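Local coordinates for DUF4442 domain-containing protein (Pseudomonas aeruginosa, PDB 1SH8), which is of unknown function but has a hotdog-type fold related to PaaI thioesterases and is probably a thioesterase itself, at residues Gln128-Asp131 / Glu135-Ala138; Leu26-Leu31 / Val36-Pro41. One frame throughout, in Å; residues are numbered along the deposited sequence.

Contact 1: residues Gln128-Asp131 / Glu135-Ala138; sequences QLTD and EVVA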
loop_
_atom_site.group_PDB
_atom_site.type_symbol
_atom_site.label_atom_id
_atom_site.label_comp_id
_atom_site.label_asym_id
_atom_site.label_seq_id
_atom_site.Cartn_x
_atom_site.Cartn_y
_atom_site.Cartn_z
ATOM N N GLN A 128 -7.005 2.219 -12.876
ATOM C CA GLN A 128 -7.022 0.796 -13.184
ATOM C C GLN A 128 -5.588 0.368 -13.462
ATOM O O GLN A 128 -4.847 1.062 -14.163
ATOM C CB GLN A 128 -7.845 0.502 -14.435
ATOM C CG GLN A 128 -9.303 0.880 -14.352
ATOM C CD GLN A 128 -10.081 0.345 -15.533
ATOM O OE1 GLN A 128 -9.679 0.518 -16.683
ATOM N NE2 GLN A 128 -11.201 -0.312 -15.257
ATOM N N LEU A 129 -5.195 -0.762 -12.891
ATOM C CA LEU A 129 -3.863 -1.310 -13.121
ATOM C C LEU A 129 -4.091 -2.447 -14.103
ATOM O O LEU A 129 -4.988 -3.268 -13.906
ATOM C CB LEU A 129 -3.259 -1.838 -11.816
ATOM C CG LEU A 129 -2.564 -0.809 -10.914
ATOM C CD1 LEU A 129 -3.488 0.367 -10.616
ATOM C CD2 LEU A 129 -2.123 -1.512 -9.630
ATOM N N THR A 130 -3.285 -2.502 -15.156
ATOM C CA THR A 130 -3.465 -3.529 -16.172
ATOM C C THR A 130 -2.216 -4.345 -16.447
ATOM O O THR A 130 -1.099 -3.866 -16.255
ATOM C CB THR A 130 -3.926 -2.889 -17.505
ATOM O OG1 THR A 130 -2.923 -1.971 -17.969
ATOM C CG2 THR A 130 -5.234 -2.129 -17.306
ATOM N N ASP A 131 -2.402 -5.584 -16.893
ATOM C CA ASP A 131 -1.255 -6.416 -17.228
ATOM C C ASP A 131 -0.935 -6.266 -18.721
ATOM O O ASP A 131 -1.572 -5.475 -19.420
ATOM C CB ASP A 131 -1.493 -7.887 -16.855
ATOM C CG ASP A 131 -2.624 -8.527 -17.631
ATOM O OD1 ASP A 131 -2.990 -8.032 -18.720
ATOM O OD2 ASP A 131 -3.138 -9.559 -17.144
ATOM N N GLU A 135 -5.618 -6.670 -19.270
ATOM C CA GLU A 135 -6.591 -7.122 -18.271
ATOM C C GLU A 135 -6.447 -6.261 -17.016
ATOM O O GLU A 135 -5.334 -5.956 -16.586
ATOM C CB GLU A 135 -6.365 -8.588 -17.871
ATOM C CG GLU A 135 -6.742 -9.622 -18.913
ATOM C CD GLU A 135 -8.196 -9.523 -19.350
ATOM O OE1 GLU A 135 -9.100 -9.485 -18.487
ATOM O OE2 GLU A 135 -8.433 -9.490 -20.573
ATOM N N VAL A 136 -7.574 -5.877 -16.430
ATOM C CA VAL A 136 -7.569 -5.068 -15.218
ATOM C C VAL A 136 -7.327 -5.986 -14.022
ATOM O O VAL A 136 -8.179 -6.801 -13.670
ATOM C CB VAL A 136 -8.910 -4.326 -15.063
ATOM C CG1 VAL A 136 -8.943 -3.559 -13.748
ATOM C CG2 VAL A 136 -9.094 -3.373 -16.235
ATOM N N VAL A 137 -6.159 -5.857 -13.398
ATOM C CA VAL A 137 -5.823 -6.711 -12.269
ATOM C C VAL A 137 -6.204 -6.120 -10.915
ATOM O O VAL A 137 -6.378 -6.851 -9.939
ATOM C CB VAL A 137 -4.311 -7.055 -12.269
ATOM C CG1 VAL A 137 -3.937 -7.755 -13.576
ATOM C CG2 VAL A 137 -3.476 -5.787 -12.072
ATOM N N ALA A 138 -6.332 -4.798 -10.863
ATOM C CA ALA A 138 -6.695 -4.104 -9.632
ATOM C C ALA A 138 -7.206 -2.715 -9.987
ATOM O O ALA A 138 -6.874 -2.176 -11.041
ATOM C CB ALA A 138 -5.486 -3.996 -8.710
#

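Contact 2: residues Leu26-Leu31 / Val36-Pro41; sequences LRAEVL and VRLRMP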
loop_
_atom_site.group_PDB
_atom_site.type_symbol
_atom_site.label_atom_id
_atom_site.label_comp_id
_atom_site.label_asym_id
_atom_site.label_seq_id
_atom_site.Cartn_x
_atom_site.Cartn_y
_atom_site.Cartn_z
ATOM N N LEU A 26 10.199 0.384 -9.984
ATOM C CA LEU A 26 9.156 1.107 -10.702
ATOM C C LEU A 26 9.766 2.033 -11.746
ATOM O O LEU A 26 10.753 2.722 -11.475
ATOM C CB LEU A 26 8.305 1.921 -9.722
ATOM C CG LEU A 26 7.184 2.747 -10.356
ATOM C CD1 LEU A 26 5.970 2.772 -9.439
ATOM C CD2 LEU A 26 7.694 4.150 -10.652
ATOM N N ARG A 27 9.179 2.039 -12.941
ATOM C CA ARG A 27 9.663 2.880 -14.030
ATOM C C ARG A 27 8.568 3.794 -14.572
ATOM O O ARG A 27 7.399 3.406 -14.656
ATOM C CB ARG A 27 10.205 2.008 -15.162
ATOM C CG ARG A 27 11.361 1.117 -14.737
ATOM C CD ARG A 27 12.637 1.919 -14.573
ATOM N NE ARG A 27 13.104 2.398 -15.867
ATOM C CZ ARG A 27 14.103 3.258 -16.042
ATOM N NH1 ARG A 27 14.759 3.752 -14.996
ATOM N NH2 ARG A 27 14.446 3.626 -17.271
ATOM N N ALA A 28 8.949 5.018 -14.924
ATOM C CA ALA A 28 8.003 5.974 -15.482
ATOM C C ALA A 28 8.107 5.869 -16.992
ATOM O O ALA A 28 9.198 5.984 -17.545
ATOM C CB ALA A 28 8.357 7.390 -15.035
ATOM N N GLU A 29 6.987 5.629 -17.664
ATOM C CA GLU A 29 7.000 5.536 -19.120
ATOM C C GLU A 29 6.736 6.911 -19.720
ATOM O O GLU A 29 7.380 7.304 -20.694
ATOM C CB GLU A 29 5.960 4.523 -19.607
ATOM C CG GLU A 29 6.247 3.104 -19.140
ATOM C CD GLU A 29 5.439 2.050 -19.875
ATOM O OE1 GLU A 29 4.373 2.383 -20.444
ATOM O OE2 GLU A 29 5.868 0.878 -19.869
ATOM N N VAL A 30 5.790 7.641 -19.137
ATOM C CA VAL A 30 5.462 8.990 -19.588
ATOM C C VAL A 30 5.216 9.891 -18.378
ATOM O O VAL A 30 4.530 9.502 -17.432
ATOM C CB VAL A 30 4.194 9.021 -20.478
ATOM C CG1 VAL A 30 3.811 10.464 -20.792
ATOM C CG2 VAL A 30 4.447 8.259 -21.775
ATOM N N LEU A 31 5.799 11.086 -18.413
ATOM C CA LEU A 31 5.638 12.073 -17.345
ATOM C C LEU A 31 5.493 13.448 -17.987
ATOM O O LEU A 31 6.466 14.015 -18.482
ATOM C CB LEU A 31 6.853 12.070 -16.410
ATOM C CG LEU A 31 7.050 10.820 -15.555
ATOM C CD1 LEU A 31 8.375 10.914 -14.819
ATOM C CD2 LEU A 31 5.893 10.681 -14.567
ATOM N N VAL A 36 0.519 10.959 -16.575
ATOM C CA VAL A 36 1.637 10.092 -16.225
ATOM C C VAL A 36 1.265 8.638 -16.490
ATOM O O VAL A 36 0.086 8.266 -16.438
ATOM C CB VAL A 36 2.042 10.221 -14.720
ATOM C CG1 VAL A 36 2.356 11.675 -14.382
ATOM C CG2 VAL A 36 0.932 9.682 -13.816
ATOM N N ARG A 37 2.274 7.832 -16.797
ATOM C CA ARG A 37 2.088 6.400 -17.017
ATOM C C ARG A 37 3.290 5.712 -16.388
ATOM O O ARG A 37 4.434 6.001 -16.744
ATOM C CB ARG A 37 2.007 6.049 -18.510
ATOM C CG ARG A 37 1.756 4.560 -18.738
ATOM C CD ARG A 37 1.366 4.242 -20.174
ATOM N NE ARG A 37 2.473 4.344 -21.123
ATOM C CZ ARG A 37 2.607 5.303 -22.036
ATOM N NH1 ARG A 37 1.710 6.275 -22.132
ATOM N NH2 ARG A 37 3.627 5.263 -22.884
ATOM N N LEU A 38 3.021 4.813 -15.446
ATOM C CA LEU A 38 4.077 4.098 -14.737
ATOM C C LEU A 38 3.975 2.596 -14.959
ATOM O O LEU A 38 2.908 2.077 -15.301
ATOM C CB LEU A 38 3.982 4.385 -13.233
ATOM C CG LEU A 38 3.748 5.835 -12.789
ATOM C CD1 LEU A 38 3.575 5.860 -11.273
ATOM C CD2 LEU A 38 4.911 6.725 -13.219
ATOM N N ARG A 39 5.090 1.903 -14.747
ATOM C CA ARG A 39 5.150 0.455 -14.911
ATOM C C ARG A 39 5.882 -0.197 -13.738
ATOM O O ARG A 39 6.959 0.247 -13.347
ATOM C CB ARG A 39 5.880 0.094 -16.212
ATOM C CG ARG A 39 5.958 -1.415 -16.476
ATOM C CD ARG A 39 6.759 -1.752 -17.738
ATOM N NE ARG A 39 8.192 -1.538 -17.553
ATOM C CZ ARG A 39 8.895 -0.568 -18.129
ATOM N NH1 ARG A 39 8.306 0.299 -18.943
ATOM N NH2 ARG A 39 10.194 -0.466 -17.890
ATOM N N MET A 40 5.294 -1.240 -13.165
ATOM C CA MET A 40 5.950 -1.949 -12.073
ATOM C C MET A 40 6.366 -3.307 -12.632
ATOM O O MET A 40 5.525 -4.085 -13.082
ATOM C CB MET A 40 5.009 -2.147 -10.881
ATOM C CG MET A 40 5.670 -2.834 -9.673
ATOM S SD MET A 40 6.936 -1.841 -8.822
ATOM C CE MET A 40 5.877 -0.786 -7.844
ATOM N N PRO A 41 7.676 -3.599 -12.633
ATOM C CA PRO A 41 8.121 -4.892 -13.162
ATOM C C PRO A 41 7.637 -6.060 -12.305
ATOM O O PRO A 41 7.560 -5.953 -11.077
ATOM C CB PRO A 41 9.645 -4.757 -13.167
ATOM C CG PRO A 41 9.909 -3.835 -12.006
ATOM C CD PRO A 41 8.819 -2.790 -12.166
HETATM O O HOH W 1 4.023 2.321 -23.598
#

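Contact 1: residues Gln128-Asp131 / Glu135-Ala138
Leu129 and Ala138 form an antiparallel hydrogen-bonded pair, Thr130 and Val136 the non-hydrogen-bonded pair beside it, and a one-residue shift in register between them makes a beta bulge next to the turn of the hairpin of strands 120-130 and 136-148. Leu129 N reaches Ala138 O over 2.9 Å, almost straight at 174°, and Leu129 O takes the NH of Val137. Beyond the bulge Asp131 N binds Glu135 O at 3.0 Å, in the carbonyl plane. Asp131 also closes the turn with its side chain. With chi1 at 64° its carboxylate swings back over the turn, and Asp131 OD1 takes Glu135 N at 3.0 Å, the donor lying above the carboxylate plane. The short side chain suits this place because it sets OD1 within reach of two backbone NH groups, those of Gln133 and Glu135. Glu135 lies alongside it, but its chain bends at chi2 and leads the carboxylate away to a salt bridge with Arg91. On the face of Leu129 and Ala138, Leu129 CB meets Val137 CG2 at 4.0 Å, while the leucine side chain packs on helix 54-62 and on Ile97 and Val99. On the face of Thr130 and Val136, Val136 CG2 touches the amide of Gln128, whose NE2 bonds to Glu139. Two NH donors on Asp131 OD1 probably stabilise its charge, while Arg91 probably eases the proximity of the two acids.

Contact 2: residues Leu26-Leu31 / Val36-Pro41
The guanidinium of Arg37 carries Val30 CG2 over one face, 3.3 Å from NH2, and Glu29 OE1 at its edge; that of Arg39 has Arg27 CB over one face and Glu29 OE2 in its plane. One carboxylate thus joins two arginines. Glu29 OE1 takes the NE of Arg37 at 2.8 Å, nearly along the C-O axis, with the two planes 81° apart. Glu29 OE2 uses its anti lone pair for Arg39 NH1 at 2.7 Å. Both arginines run out straight from the strand, with CG anti to the backbone N, and then bend at chi3 (73° in Arg37, 72° in Arg39), which turns their heads toward the glutamate. Arg98 forms a further salt bridge to OE1; three arginines converge on the acid, which probably stays ionised and offsets their mutual charge. Arg27 lies beside Arg39 but sends its own head to Glu15.

Beneath this charged layer the backbone makes a classic beta bulge: Glu29 N and Val30 N both donate to Arg37 O, the first at 2.7 Å and the second at 3.2 Å. The other face is apolar. Leu31 CD2 meets Val36 CG1 at 3.7 Å, and Leu38 CD2 rests on Ala28. Branched Leu38 and Val36 fill the interface with Leu60 and with Ala67 and Leu68, while unbranched Met40 can bend so that its CE touches Leu26 CD1 at 3.9 Å. The whole is a bulged antiparallel hairpin with one largely charged face and one apolar face, set against the helices of the hotdog fold.

How the contacts relate
Contacts 1 and 2 are both bulged antiparallel hairpins; that of Leu26-Pro41 comes first in the sequence and that of Gln128-Ala138 much later. Their centres lie about 14 Å apart and their nearest atoms about 7 Å, without touching. Strand 97-102 links them. It pairs with the strand of Val36-Pro41 through backbone bonds, including one between Met40 and Ile97, while Ile97 also packs on Leu129 and Val137 of contact 1. Arg98 joins in too: its backbone hydrogen-bonds to Thr130 and its side chain forms a salt bridge with Glu29. Helix 54-62 touches both, with Leu60 meeting Leu129, Leu26, Leu38 and Met40. Together the hairpins belong to one hotdog-like core, whose active site is not established.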